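Local coordinates for thioesterase superfamily protein (Shewanella loihica, PDB 2PRX) that probably hydrolyses thioesters and belongs to the hotdog-fold thioesterase superfamily, at residues M45-P48 with F49-A52. Sequence-based numbering, arbitrary orientation.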
loop_
_atom_site.group_PDB
_atom_site.type_symbol
_atom_site.label_atom_id
_atom_site.label_comp_id
_atom_site.label_asym_id
_atom_site.label_seq_id
_atom_site.Cartn_x
_atom_site.Cartn_y
_atom_site.Cartn_z
HETATM N N MSE A 45 -4.297 7.936 13.672
HETATM C CA MSE A 45 -3.185 8.677 14.222
HETATM C C MSE A 45 -1.882 7.916 14.028
HETATM O O MSE A 45 -1.530 6.987 14.756
HETATM C CB MSE A 45 -3.380 8.949 15.718
HETATM C CG MSE A 45 -2.386 9.946 16.291
HETATM SE SE MSE A 45 -2.321 11.586 15.273
HETATM C CE MSE A 45 -3.551 12.457 16.477
ATOM N N PRO A 46 -1.138 8.318 13.006
ATOM C CA PRO A 46 0.207 7.747 12.824
ATOM C C PRO A 46 1.045 7.854 14.089
ATOM O O PRO A 46 0.905 8.843 14.818
ATOM C CB PRO A 46 0.801 8.655 11.750
ATOM C CG PRO A 46 -0.381 9.079 10.957
ATOM C CD PRO A 46 -1.494 9.284 11.966
ATOM N N LYS A 47 1.880 6.855 14.338
ATOM C CA LYS A 47 2.836 6.939 15.432
ATOM C C LYS A 47 4.007 7.795 14.932
ATOM O O LYS A 47 4.198 7.852 13.713
ATOM C CB LYS A 47 3.338 5.583 15.913
ATOM C CG LYS A 47 2.313 4.478 16.094
ATOM C CD LYS A 47 2.522 3.730 17.403
ATOM C CE LYS A 47 1.242 3.062 17.876
ATOM N NZ LYS A 47 1.482 2.015 18.921
ATOM N N PRO A 48 4.738 8.427 15.840
ATOM C CA PRO A 48 5.796 9.376 15.472
ATOM C C PRO A 48 6.832 8.792 14.522
ATOM O O PRO A 48 7.527 9.497 13.780
ATOM C CB PRO A 48 6.472 9.680 16.821
ATOM C CG PRO A 48 5.350 9.509 17.802
ATOM C CD PRO A 48 4.619 8.287 17.308
ATOM N N PHE A 49 6.958 7.473 14.541
ATOM C CA PHE A 49 7.996 6.868 13.709
ATOM C C PHE A 49 7.468 6.513 12.335
ATOM O O PHE A 49 8.272 6.173 11.451
ATOM C CB PHE A 49 8.577 5.648 14.417
ATOM C CG PHE A 49 7.537 4.676 14.947
ATOM C CD1 PHE A 49 6.917 3.781 14.099
ATOM C CD2 PHE A 49 7.212 4.681 16.292
ATOM C CE1 PHE A 49 5.980 2.885 14.577
ATOM C CE2 PHE A 49 6.266 3.790 16.777
ATOM C CZ PHE A 49 5.659 2.898 15.923
ATOM N N HIS A 50 6.170 6.600 12.081
ATOM C CA HIS A 50 5.604 6.266 10.776
ATOM C C HIS A 50 5.899 7.306 9.709
ATOM O O HIS A 50 5.034 7.660 8.903
ATOM C CB HIS A 50 4.076 6.103 10.875
ATOM C CG HIS A 50 3.646 4.731 11.272
ATOM N ND1 HIS A 50 3.381 4.410 12.594
ATOM C CD2 HIS A 50 3.417 3.603 10.577
ATOM C CE1 HIS A 50 3.013 3.147 12.684
ATOM N NE2 HIS A 50 3.029 2.629 11.465
ATOM N N THR A 51 7.126 7.819 9.660
ATOM C CA THR A 51 7.505 8.850 8.704
ATOM C C THR A 51 7.838 8.316 7.309
ATOM O O THR A 51 8.034 7.108 7.148
ATOM C CB THR A 51 8.747 9.605 9.231
ATOM O OG1 THR A 51 9.708 8.651 9.695
ATOM C CG2 THR A 51 8.379 10.491 10.412
ATOM N N ALA A 52 7.853 9.266 6.398
ATOM C CA ALA A 52 8.248 9.188 5.001
ATOM C C ALA A 52 9.653 9.811 4.951
ATOM O O ALA A 52 10.598 9.044 4.829
ATOM C CB ALA A 52 7.218 9.819 4.089
#
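The side chain of K47 packs against two aromatic rings, F49 and H50, which lie side by side with it, all three pointing the same way from a type I beta turn that spans K47 to H50. Against F49 the contact is a CH-pi interaction: K47 CB sits over one face of the phenyl ring, 3.8 Å from its centroid and displaced toward the CE2 and CZ rim. The chain then continues alongside, with K47 CD 3.6 Å from F49 CZ. What brings the ring back over the turn is its first torsion (chi1 49°), which places F49 CG between the backbone N and the carbonyl carbon. The imidazole lies beside the same lysine, and H50 CE1 comes within 3.7 Å of K47 CG. Its ND1 accepts a weak, bent hydrogen bond from K47 N (3.4 Å, 141°), while the backbone closes the turn through a straighter bond from H50 N to K47 O (2.8 Å). With a leucine in place of H50, K47 N would probably lose its ring acceptor, and the lysine CB and CG the imidazole beside them. On the flanks of the turn, P46 CB approaches H50 CB at 4.2 Å, and T51 CG2 rests against P48 O. T51 OG1 is hydrogen-bonded to the backbone O of H17 in the second subunit. The turn lies at the surface in the loop joining strand 39-44 to helix 59-78, the long helix of the hotdog fold, and both P46 and H50 touch L61 near the start of that helix.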